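Long-range contacts in probable porin (Pseudomonas aeruginosa, PDB 4FT6), which probably acts as an outer-membrane porin of the OprD family, a beta-barrel channel that lets small solutes cross the membrane: residues I65-L70 against Y96-V101; E116-L121 against P133-G138; L121-R126 against G200-R205. All blocks are in the same frame, centred on the assembly; numbering follows the deposited sequence.

Contact 1 of 3, residues I65-L70 against Y96-V101. With DMU (decyl-beta-D-maltopyranoside), chain F; C8E ((hydroxyethyloxy)tri(ethyloxy)octane), chain D.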
loop_
_atom_site.group_PDB
_atom_site.type_symbol
_atom_site.label_atom_id
_atom_site.label_comp_id
_atom_site.label_asym_id
_atom_site.label_seq_id
_atom_site.Cartn_x
_atom_site.Cartn_y
_atom_site.Cartn_z
ATOM N N ILE A 65 4.221 -0.853 18.286
ATOM C CA ILE A 65 4.271 -1.729 17.124
ATOM C C ILE A 65 5.557 -2.552 17.152
ATOM O O ILE A 65 6.664 -2.002 17.194
ATOM C CB ILE A 65 4.156 -0.943 15.805
ATOM C CG1 ILE A 65 2.885 -0.090 15.824
ATOM C CG2 ILE A 65 4.156 -1.902 14.618
ATOM C CD1 ILE A 65 2.657 0.737 14.576
ATOM N N GLY A 66 5.411 -3.872 17.168
ATOM C CA GLY A 66 6.558 -4.756 17.238
ATOM C C GLY A 66 6.596 -5.634 16.000
ATOM O O GLY A 66 5.557 -6.171 15.560
ATOM N N GLN A 67 7.790 -5.789 15.432
ATOM C CA GLN A 67 7.959 -6.608 14.236
ATOM C C GLN A 67 9.052 -7.662 14.427
ATOM O O GLN A 67 10.062 -7.412 15.084
ATOM C CB GLN A 67 8.293 -5.713 13.040
ATOM C CG GLN A 67 7.302 -4.596 12.781
ATOM C CD GLN A 67 7.639 -3.808 11.527
ATOM O OE1 GLN A 67 7.903 -4.382 10.472
ATOM N NE2 GLN A 67 7.643 -2.488 11.638
ATOM N N LEU A 68 8.844 -8.834 13.841
ATOM C CA LEU A 68 9.849 -9.898 13.816
ATOM C C LEU A 68 9.650 -10.715 12.544
ATOM O O LEU A 68 8.572 -11.295 12.330
ATOM C CB LEU A 68 9.701 -10.808 15.036
ATOM C CG LEU A 68 10.627 -12.027 15.164
ATOM C CD1 LEU A 68 12.095 -11.633 15.082
ATOM C CD2 LEU A 68 10.365 -12.760 16.475
ATOM N N GLY A 69 10.667 -10.730 11.686
ATOM C CA GLY A 69 10.648 -11.571 10.501
ATOM C C GLY A 69 11.693 -12.664 10.667
ATOM O O GLY A 69 12.792 -12.398 11.155
ATOM N N LEU A 70 11.361 -13.890 10.275
ATOM C CA LEU A 70 12.292 -15.005 10.396
ATOM C C LEU A 70 12.492 -15.669 9.041
ATOM O O LEU A 70 11.511 -15.969 8.335
ATOM C CB LEU A 70 11.773 -16.043 11.396
ATOM C CG LEU A 70 11.598 -15.635 12.865
ATOM C CD1 LEU A 70 11.252 -16.855 13.727
ATOM C CD2 LEU A 70 12.840 -14.935 13.399
ATOM N N TYR A 96 15.136 -10.302 11.420
ATOM C CA TYR A 96 15.168 -8.872 11.695
ATOM C C TYR A 96 13.964 -8.495 12.549
ATOM O O TYR A 96 12.900 -9.121 12.471
ATOM C CB TYR A 96 15.216 -8.056 10.405
ATOM C CG TYR A 96 14.017 -8.218 9.475
ATOM C CD1 TYR A 96 13.691 -9.451 8.915
ATOM C CD2 TYR A 96 13.236 -7.121 9.125
ATOM C CE1 TYR A 96 12.613 -9.583 8.051
ATOM C CE2 TYR A 96 12.155 -7.249 8.263
ATOM C CZ TYR A 96 11.851 -8.478 7.728
ATOM O OH TYR A 96 10.785 -8.606 6.869
ATOM N N ALA A 97 14.136 -7.485 13.384
ATOM C CA ALA A 97 13.078 -7.105 14.296
ATOM C C ALA A 97 13.027 -5.601 14.400
ATOM O O ALA A 97 13.961 -4.894 13.994
ATOM C CB ALA A 97 13.275 -7.733 15.660
ATOM N N ARG A 98 11.913 -5.105 14.918
ATOM C CA ARG A 98 11.768 -3.677 15.096
ATOM C C ARG A 98 10.710 -3.411 16.157
ATOM O O ARG A 98 9.727 -4.152 16.284
ATOM C CB ARG A 98 11.386 -3.023 13.778
ATOM C CG ARG A 98 11.590 -1.532 13.768
ATOM C CD ARG A 98 11.137 -0.886 12.466
ATOM N NE ARG A 98 10.954 0.543 12.700
ATOM C CZ ARG A 98 11.953 1.407 12.801
ATOM N NH1 ARG A 98 13.205 0.988 12.655
ATOM N NH2 ARG A 98 11.697 2.688 13.037
ATOM N N LEU A 99 10.915 -2.360 16.935
ATOM C CA LEU A 99 9.983 -2.024 17.985
ATOM C C LEU A 99 9.870 -0.511 18.054
ATOM O O LEU A 99 10.863 0.184 18.266
ATOM C CB LEU A 99 10.480 -2.580 19.311
ATOM C CG LEU A 99 9.572 -2.467 20.539
ATOM C CD1 LEU A 99 8.186 -3.004 20.213
ATOM C CD2 LEU A 99 10.193 -3.220 21.737
ATOM N N GLY A 100 8.668 0.002 17.840
ATOM C CA GLY A 100 8.446 1.427 17.966
ATOM C C GLY A 100 7.273 1.745 18.873
ATOM O O GLY A 100 6.226 1.078 18.827
ATOM N N VAL A 101 7.442 2.767 19.703
ATOM C CA VAL A 101 6.360 3.211 20.568
ATOM C C VAL A 101 5.631 4.369 19.876
ATOM O O VAL A 101 6.191 5.013 18.991
ATOM C CB VAL A 101 6.903 3.660 21.942
ATOM C CG1 VAL A 101 7.523 5.053 21.841
ATOM C CG2 VAL A 101 5.803 3.662 22.973
HETATM C C1 DMU F . 14.795 -1.388 16.707
HETATM C C2 DMU F . 15.486 -0.474 15.623
HETATM C C3 DMU F . 17.135 -0.704 15.571
HETATM C C4 DMU F . 17.491 -2.209 15.862
HETATM O O5 DMU F . 16.806 -2.647 16.996
HETATM C C6 DMU F . 15.429 -2.750 16.743
HETATM O O7 DMU F . 17.850 -0.126 14.405
HETATM O O16 DMU F . 14.811 -3.635 17.672
HETATM C C18 DMU F . 15.469 -4.844 17.973
HETATM C C19 DMU F . 14.767 -5.615 19.089
HETATM C C22 DMU F . 13.264 -5.624 18.852
HETATM C C25 DMU F . 12.564 -6.080 20.129
HETATM C C28 DMU F . 11.751 -7.336 19.823
HETATM C C31 DMU F . 10.281 -6.951 19.689
HETATM C C34 DMU F . 9.672 -7.840 18.624
HETATM C C37 DMU F . 8.263 -8.223 19.009
HETATM C C40 DMU F . 7.571 -8.843 17.821
HETATM C C43 DMU F . 6.503 -9.765 18.328
HETATM O O49 DMU F . 13.473 -1.445 16.359
HETATM O O55 DMU F . 14.948 0.902 15.549
HETATM C C57 DMU F . 18.953 -2.272 16.090
HETATM O O61 DMU F . 19.228 -1.439 17.165
HETATM C C5 DMU F . 17.640 1.838 13.029
HETATM C C7 DMU F . 19.040 2.202 12.718
HETATM C C8 DMU F . 19.740 2.768 14.033
HETATM C C9 DMU F . 18.647 3.009 15.174
HETATM O O1 DMU F . 18.123 1.779 15.478
HETATM C C10 DMU F . 17.473 1.213 14.400
HETATM O O2 DMU F . 20.880 1.911 14.457
HETATM O O3 DMU F . 16.830 2.949 12.944
HETATM O O4 DMU F . 19.089 3.025 11.600
HETATM C C11 DMU F . 19.114 3.654 16.455
HETATM O O6 DMU F . 18.051 3.679 17.355
HETATM C C1 C8E D . 9.612 4.749 16.762
HETATM C C2 C8E D . 9.398 4.910 18.272
HETATM C C3 C8E D . 10.721 4.971 19.041
HETATM C C4 C8E D . 11.087 3.668 19.748
HETATM C C5 C8E D . 10.791 3.750 21.243
HETATM C C6 C8E D . 11.278 2.558 22.059
HETATM C C7 C8E D . 10.147 1.662 22.558
HETATM C C8 C8E D . 10.576 0.933 23.832
HETATM O O9 C8E D . 9.502 0.372 24.561
HETATM C C10 C8E D . 9.211 -0.971 24.225
HETATM C C11 C8E D . 9.319 -1.887 25.445
HETATM O O12 C8E D . 8.550 -1.424 26.537
HETATM C C13 C8E D . 8.127 -2.458 27.406
HETATM C C14 C8E D . 6.917 -2.022 28.228
HETATM O O15 C8E D . 5.730 -2.609 27.735
#

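Contact 2 of 3, residues E116-L121 against P133-G138. With C8E ((hydroxyethyloxy)tri(ethyloxy)octane), chain D.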
loop_
_atom_site.group_PDB
_atom_site.type_symbol
_atom_site.label_atom_id
_atom_site.label_comp_id
_atom_site.label_asym_id
_atom_site.label_seq_id
_atom_site.Cartn_x
_atom_site.Cartn_y
_atom_site.Cartn_z
ATOM N N GLU A 116 6.120 5.794 16.017
ATOM C CA GLU A 116 6.049 4.780 14.970
ATOM C C GLU A 116 4.631 4.747 14.356
ATOM O O GLU A 116 3.643 4.479 15.046
ATOM C CB GLU A 116 6.451 3.402 15.531
ATOM C CG GLU A 116 6.588 2.291 14.489
ATOM C CD GLU A 116 7.910 2.338 13.720
ATOM O OE1 GLU A 116 8.541 3.419 13.664
ATOM O OE2 GLU A 116 8.334 1.289 13.163
ATOM N N LEU A 117 4.524 5.035 13.064
ATOM C CA LEU A 117 3.211 5.164 12.436
ATOM C C LEU A 117 3.000 4.238 11.246
ATOM O O LEU A 117 3.959 3.879 10.547
ATOM C CB LEU A 117 2.981 6.609 11.998
ATOM C CG LEU A 117 2.927 7.564 13.177
ATOM C CD1 LEU A 117 2.925 9.023 12.721
ATOM C CD2 LEU A 117 1.710 7.261 14.056
ATOM N N LEU A 118 1.734 3.872 11.029
ATOM C CA LEU A 118 1.294 3.114 9.851
ATOM C C LEU A 118 0.305 3.943 9.016
ATOM O O LEU A 118 -0.891 3.625 8.971
ATOM C CB LEU A 118 0.636 1.796 10.279
ATOM C CG LEU A 118 1.567 0.719 10.855
ATOM C CD1 LEU A 118 0.752 -0.307 11.647
ATOM C CD2 LEU A 118 2.397 0.033 9.735
ATOM N N PRO A 119 0.797 5.007 8.351
ATOM C CA PRO A 119 -0.140 5.888 7.624
ATOM C C PRO A 119 -0.759 5.233 6.399
ATOM O O PRO A 119 -0.047 4.605 5.603
ATOM C CB PRO A 119 0.749 7.057 7.149
ATOM C CG PRO A 119 2.146 6.474 7.078
ATOM C CD PRO A 119 2.198 5.454 8.222
ATOM N N GLU A 120 -2.065 5.403 6.230
ATOM C CA GLU A 120 -2.715 4.968 4.998
ATOM C C GLU A 120 -3.373 6.164 4.319
ATOM O O GLU A 120 -4.578 6.372 4.411
ATOM C CB GLU A 120 -3.703 3.826 5.270
ATOM C CG GLU A 120 -3.040 2.487 5.520
ATOM C CD GLU A 120 -4.030 1.396 5.893
ATOM O OE1 GLU A 120 -4.190 1.106 7.095
ATOM O OE2 GLU A 120 -4.651 0.821 4.979
ATOM N N LEU A 121 -2.553 6.954 3.640
ATOM C CA LEU A 121 -2.978 8.239 3.097
ATOM C C LEU A 121 -2.825 8.233 1.579
ATOM O O LEU A 121 -1.875 7.637 1.061
ATOM C CB LEU A 121 -2.107 9.352 3.701
ATOM C CG LEU A 121 -2.562 10.095 4.959
ATOM C CD1 LEU A 121 -3.456 9.245 5.842
ATOM C CD2 LEU A 121 -1.348 10.591 5.739
ATOM N N PRO A 133 5.031 -4.722 7.584
ATOM C CA PRO A 133 4.632 -3.403 7.061
ATOM C C PRO A 133 5.760 -2.378 7.058
ATOM O O PRO A 133 6.576 -2.323 7.992
ATOM C CB PRO A 133 3.580 -2.931 8.072
ATOM C CG PRO A 133 3.982 -3.622 9.365
ATOM C CD PRO A 133 4.433 -4.992 8.905
ATOM N N GLN A 134 5.784 -1.557 6.013
ATOM C CA GLN A 134 6.528 -0.299 6.015
ATOM C C GLN A 134 5.982 0.571 7.158
ATOM O O GLN A 134 4.783 0.550 7.450
ATOM C CB GLN A 134 6.278 0.413 4.680
ATOM C CG GLN A 134 7.181 1.608 4.370
ATOM C CD GLN A 134 6.796 2.306 3.057
ATOM O OE1 GLN A 134 5.610 2.600 2.813
ATOM N NE2 GLN A 134 7.793 2.562 2.202
ATOM N N THR A 135 6.842 1.332 7.822
ATOM C CA THR A 135 6.353 2.257 8.842
ATOM C C THR A 135 6.966 3.620 8.645
ATOM O O THR A 135 8.014 3.747 8.005
ATOM C CB THR A 135 6.677 1.788 10.266
ATOM O OG1 THR A 135 8.038 1.355 10.312
ATOM C CG2 THR A 135 5.759 0.656 10.701
ATOM N N PHE A 136 6.328 4.642 9.204
ATOM C CA PHE A 136 6.926 5.960 9.145
ATOM C C PHE A 136 7.189 6.540 10.537
ATOM O O PHE A 136 6.606 6.101 11.531
ATOM C CB PHE A 136 6.043 6.871 8.323
ATOM C CG PHE A 136 6.152 6.632 6.860
ATOM C CD1 PHE A 136 5.527 5.540 6.261
ATOM C CD2 PHE A 136 6.922 7.485 6.071
ATOM C CE1 PHE A 136 5.662 5.320 4.883
ATOM C CE2 PHE A 136 7.058 7.273 4.700
ATOM C CZ PHE A 136 6.427 6.198 4.107
ATOM N N GLN A 137 8.074 7.525 10.611
ATOM C CA GLN A 137 8.344 8.147 11.882
ATOM C C GLN A 137 8.033 9.612 11.791
ATOM O O GLN A 137 8.650 10.345 10.999
ATOM C CB GLN A 137 9.806 7.968 12.300
ATOM C CG GLN A 137 10.147 6.549 12.673
ATOM C CD GLN A 137 10.232 5.660 11.459
ATOM O OE1 GLN A 137 10.959 5.976 10.514
ATOM N NE2 GLN A 137 9.466 4.561 11.450
ATOM N N GLY A 138 7.097 10.041 12.634
ATOM C CA GLY A 138 6.741 11.442 12.726
ATOM C C GLY A 138 5.483 11.592 13.555
ATOM O O GLY A 138 5.374 10.985 14.633
HETATM C C1 C8E D . 9.612 4.749 16.762
HETATM C C2 C8E D . 9.398 4.910 18.272
HETATM C C3 C8E D . 10.721 4.971 19.041
HETATM C C4 C8E D . 11.087 3.668 19.748
HETATM C C5 C8E D . 10.791 3.750 21.243
HETATM C C6 C8E D . 11.278 2.558 22.059
HETATM C C7 C8E D . 10.147 1.662 22.558
HETATM C C8 C8E D . 10.576 0.933 23.832
HETATM O O9 C8E D . 9.502 0.372 24.561
HETATM C C10 C8E D . 9.211 -0.971 24.225
HETATM C C11 C8E D . 9.319 -1.887 25.445
HETATM O O12 C8E D . 8.550 -1.424 26.537
HETATM C C13 C8E D . 8.127 -2.458 27.406
HETATM C C14 C8E D . 6.917 -2.022 28.228
HETATM O O15 C8E D . 5.730 -2.609 27.735
#

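Contact 3 of 3, residues L121-R126 against G200-R205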
loop_
_atom_site.group_PDB
_atom_site.type_symbol
_atom_site.label_atom_id
_atom_site.label_comp_id
_atom_site.label_asym_id
_atom_site.label_seq_id
_atom_site.Cartn_x
_atom_site.Cartn_y
_atom_site.Cartn_z
ATOM N N LEU A 121 -2.553 6.954 3.640
ATOM C CA LEU A 121 -2.978 8.239 3.097
ATOM C C LEU A 121 -2.825 8.233 1.579
ATOM O O LEU A 121 -1.875 7.637 1.061
ATOM C CB LEU A 121 -2.107 9.352 3.701
ATOM C CG LEU A 121 -2.562 10.095 4.959
ATOM C CD1 LEU A 121 -3.456 9.245 5.842
ATOM C CD2 LEU A 121 -1.348 10.591 5.739
ATOM N N PRO A 122 -3.738 8.920 0.858
ATOM C CA PRO A 122 -3.737 8.894 -0.613
ATOM C C PRO A 122 -2.425 9.452 -1.131
ATOM O O PRO A 122 -1.964 9.137 -2.233
ATOM C CB PRO A 122 -4.898 9.849 -0.985
ATOM C CG PRO A 122 -5.705 10.038 0.291
ATOM C CD PRO A 122 -4.681 9.929 1.382
ATOM N N ILE A 123 -1.832 10.289 -0.294
ATOM C CA ILE A 123 -0.608 10.998 -0.589
ATOM C C ILE A 123 0.601 10.259 0.026
ATOM O O ILE A 123 1.765 10.587 -0.231
ATOM C CB ILE A 123 -0.742 12.461 -0.064
ATOM C CG1 ILE A 123 -0.160 13.420 -1.080
ATOM C CG2 ILE A 123 -0.204 12.656 1.392
ATOM C CD1 ILE A 123 -0.915 13.368 -2.362
ATOM N N LEU A 124 0.316 9.250 0.839
ATOM C CA LEU A 124 1.371 8.527 1.546
ATOM C C LEU A 124 0.769 7.238 2.074
ATOM O O LEU A 124 0.254 7.190 3.202
ATOM C CB LEU A 124 1.968 9.347 2.710
ATOM C CG LEU A 124 3.132 8.660 3.446
ATOM C CD1 LEU A 124 4.398 8.699 2.610
ATOM C CD2 LEU A 124 3.397 9.270 4.809
ATOM N N LEU A 125 0.818 6.206 1.240
ATOM C CA LEU A 125 0.172 4.933 1.524
ATOM C C LEU A 125 1.236 3.930 1.955
ATOM O O LEU A 125 2.053 3.513 1.110
ATOM C CB LEU A 125 -0.496 4.423 0.248
ATOM C CG LEU A 125 -1.917 3.877 0.341
ATOM C CD1 LEU A 125 -2.232 2.937 -0.838
ATOM C CD2 LEU A 125 -2.100 3.186 1.672
ATOM N N ARG A 126 1.243 3.519 3.230
ATOM C CA ARG A 126 2.289 2.589 3.689
ATOM C C ARG A 126 2.216 1.231 2.968
ATOM O O ARG A 126 1.139 0.658 2.813
ATOM C CB ARG A 126 2.317 2.438 5.230
ATOM C CG ARG A 126 1.153 1.687 5.894
ATOM C CD ARG A 126 1.385 0.185 5.952
ATOM N NE ARG A 126 0.199 -0.489 5.431
ATOM C CZ ARG A 126 -0.677 -1.130 6.189
ATOM N NH1 ARG A 126 -0.480 -1.223 7.496
ATOM N NH2 ARG A 126 -1.735 -1.690 5.637
ATOM N N GLY A 200 -12.171 14.744 -1.951
ATOM C CA GLY A 200 -10.960 14.841 -1.163
ATOM C C GLY A 200 -9.976 15.854 -1.710
ATOM O O GLY A 200 -9.927 16.096 -2.916
ATOM N N LEU A 201 -9.178 16.436 -0.818
ATOM C CA LEU A 201 -8.193 17.429 -1.207
ATOM C C LEU A 201 -6.949 17.266 -0.372
ATOM O O LEU A 201 -7.002 17.247 0.862
ATOM C CB LEU A 201 -8.752 18.826 -1.025
ATOM C CG LEU A 201 -9.007 19.489 -2.363
ATOM C CD1 LEU A 201 -10.319 20.234 -2.309
ATOM C CD2 LEU A 201 -7.833 20.417 -2.654
ATOM N N TRP A 202 -5.820 17.136 -1.048
ATOM C CA TRP A 202 -4.583 16.850 -0.361
ATOM C C TRP A 202 -3.435 17.615 -0.967
ATOM O O TRP A 202 -3.404 17.874 -2.180
ATOM C CB TRP A 202 -4.282 15.371 -0.467
ATOM C CG TRP A 202 -5.280 14.512 0.234
ATOM C CD1 TRP A 202 -6.515 14.147 -0.225
ATOM C CD2 TRP A 202 -5.122 13.888 1.520
ATOM N NE1 TRP A 202 -7.139 13.340 0.702
ATOM C CE2 TRP A 202 -6.308 13.161 1.779
ATOM C CE3 TRP A 202 -4.100 13.877 2.476
ATOM C CZ2 TRP A 202 -6.495 12.424 2.958
ATOM C CZ3 TRP A 202 -4.285 13.153 3.643
ATOM C CH2 TRP A 202 -5.473 12.428 3.872
ATOM N N GLN A 203 -2.482 17.962 -0.110
ATOM C CA GLN A 203 -1.286 18.659 -0.537
ATOM C C GLN A 203 -0.140 18.138 0.309
ATOM O O GLN A 203 -0.228 18.116 1.546
ATOM C CB GLN A 203 -1.435 20.157 -0.328
ATOM C CG GLN A 203 -0.144 20.922 -0.550
ATOM C CD GLN A 203 -0.184 21.777 -1.793
ATOM O OE1 GLN A 203 0.799 22.424 -2.152
ATOM N NE2 GLN A 203 -1.327 21.784 -2.461
ATOM N N ALA A 204 0.923 17.694 -0.350
ATOM C CA ALA A 204 2.074 17.200 0.376
ATOM C C ALA A 204 3.320 17.863 -0.157
ATOM O O ALA A 204 3.388 18.252 -1.332
ATOM C CB ALA A 204 2.181 15.693 0.272
ATOM N N ARG A 205 4.310 17.976 0.718
ATOM C CA ARG A 205 5.525 18.705 0.427
ATOM C C ARG A 205 6.726 17.910 0.906
ATOM O O ARG A 205 7.031 17.903 2.110
ATOM C CB ARG A 205 5.485 20.032 1.177
ATOM C CG ARG A 205 6.622 20.979 0.864
ATOM C CD ARG A 205 6.154 22.018 -0.134
ATOM N NE ARG A 205 4.964 22.732 0.327
ATOM C CZ ARG A 205 4.420 23.768 -0.306
ATOM N NH1 ARG A 205 4.961 24.220 -1.430
ATOM N NH2 ARG A 205 3.338 24.352 0.189
#

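Contact 1 of 3, residues I65-L70 against Y96-V101
Gln67 and Arg98 face each other as a hydrogen-bonded pair between two antiparallel strands of the porin barrel wall, and this contact illustrates how such a wall keeps different chemistry on its two faces. Gln67 N gives a 2.7 Å hydrogen bond to Arg98 O, and Arg98 N answers to Gln67 O. Equivalent pairs of hydrogen bonds join Ile65 with Gly100 and Gly69 with Tyr96, with Gly66–Leu99 and Leu68–Ala97 as the non-hydrogen-bonded pairs between them. The two short strand segments run almost exactly antiparallel.

The Arg98 side chain shows the polar face. Its CB lies 4.2 Å from Gln67 CB, so the two side chains set off side by side. With CG anti to the backbone N (chi1 -164°), that atom comes to O49 of the decyl maltoside. The CD atom then passes 3.9 Å from Gln67 NE2, and the amide and guanidinium planes are turned 72° apart. Beyond it, NE forms a salt bridge with Glu116, while NH1 is hydrogen-bonded to the carbonyl of Ser165. The same NH1 lies 3.4 Å from the maltoside O55.

On the same face, the Tyr96 ring reaches over Gly69, and its hydroxyl is hydrogen-bonded to the carbonyl of Leu83. The other face is apolar: Leu68 CD1 meets Ala97 CB at 4.1 Å, and the detergent tail runs past Gly66 and Leu68, consistent with a lipid-facing surface. The maltoside also takes a backbone bond from this wall, Leu99 N to its O49, 2.8 Å long with an N-H...O angle of 156°.

Contact 2 of 3, residues E116-L121 against P133-G138
The carboxylate of Glu116 takes hydrogen bonds from Gln137 and Thr135 on one of its faces, where the chain leaves and rejoins the barrel wall around an inward-folded loop of the kind that narrows the pore in porins. Gln137 NE2 reaches Glu116 OE1 at 2.7 Å from 39° above the carboxylate plane, and the amide and carboxylate planes are 32° apart. Gln137 OE1 is hydrogen-bonded to Ser158 OG, so both ends of the amide are engaged. Thr135 OG1 approaches the same face more steeply, 62° out of the plane, and donates to Glu116 OE2. On the opposite face, the terminal carbon C1 of the detergent's octyl tail lies 3.5 Å from Glu116 OE1. The glutamate chain bends at chi2, which brings both oxygens within range of these donors. OE2 also has a salt-bridge partner in Arg98, so the negative charge is likely well compensated.

The other flat group is the Phe136 ring. The side chains of Pro119 and Phe136 cross at about a right angle, Pro119 CG lying 3.6 Å from Phe136 CD1. Met156 and Leu159 of the adjoining wall strand also touch the Phe136 side chain.

Between these side chains, the backbones pair for a short antiparallel stretch. Leu117 and Phe136 form the hydrogen-bonded pair, Leu117 N to Phe136 O and Phe136 N to Leu117 O, both 2.8 Å, and Glu116 with Gln137 is the adjacent non-hydrogen-bonded pair. Past Leu117 the segments diverge, and the apolar side chain of Leu118 takes over. One of its methyls, CD2, sits against Thr135 CG2 and lies 3.6 Å from Pro133 CB.

Contact 3 of 3, residues L121-R126 against G200-R205
Pro122 and Trp202 form a CH-pi interaction where the tip of a loop folded into the barrel lies against a wall strand. Pro122 CD stands over one face of the indole, 3.5 Å from the centroid of its six-membered ring and only 15° off the ring normal. Pro122 CG extends this cover toward the five-membered ring, coming 3.6 Å from Trp202 NE1. The indole is placed for this by a chi1 of -65°, which sets CG anti to the carbonyl carbon and sends the ring from the wall toward the loop. Trp202 is also stacked with His152 of another wall strand.

Apolar contacts continue on either side of the proline in sequence. Leu121 crosses the indole at about a right angle, its CG 3.7 Å from Trp202 CZ3. Ile123 works through two branches: CG1 touches Ala204 CB at 3.5 Å, and CG2 lies 4.2 Å from Trp202 CE3. Tyr185 and Phe183 of the neighbouring wall strand add further apolar surface beside Leu121 and Ala204.

No hydrogen bond links the two segments. The backbone bonding lies within the loop, where a type I beta turn runs from Leu121 to Leu124 and Leu121 N donates to Leu124 O at 2.9 Å. This turn presents Leu121, Pro122 and Ile123 one after another to the wall.

Such an arrangement, a tight hairpin turn inside the barrel resting by apolar side chains on an inward-facing tryptophan of the wall, fits the inward-folded loops that shape the channel of OprD-family porins.

How the contacts relate
The three contacts follow the chain from the barrel wall into its interior and across to another part of the wall. Contact 1 closes before contact 2 opens, whereas contacts 2 and 3 interleave and share Leu121. Successive centres are 13 Å apart, the first step leading inward from the wall, and the centres of contacts 1 and 3 are 26 Å apart. Contact 2 joins them: Glu116 N probably bonds to Val101 O, and Pro119 O probably accepts a bond from Arg126 N. Leu124 also packs against Phe136 and Pro119. Wall strands 58-71 and 95-107, the folded-in loop and strand 197-206 are thereby connected, consistent with a loop held across the channel interior.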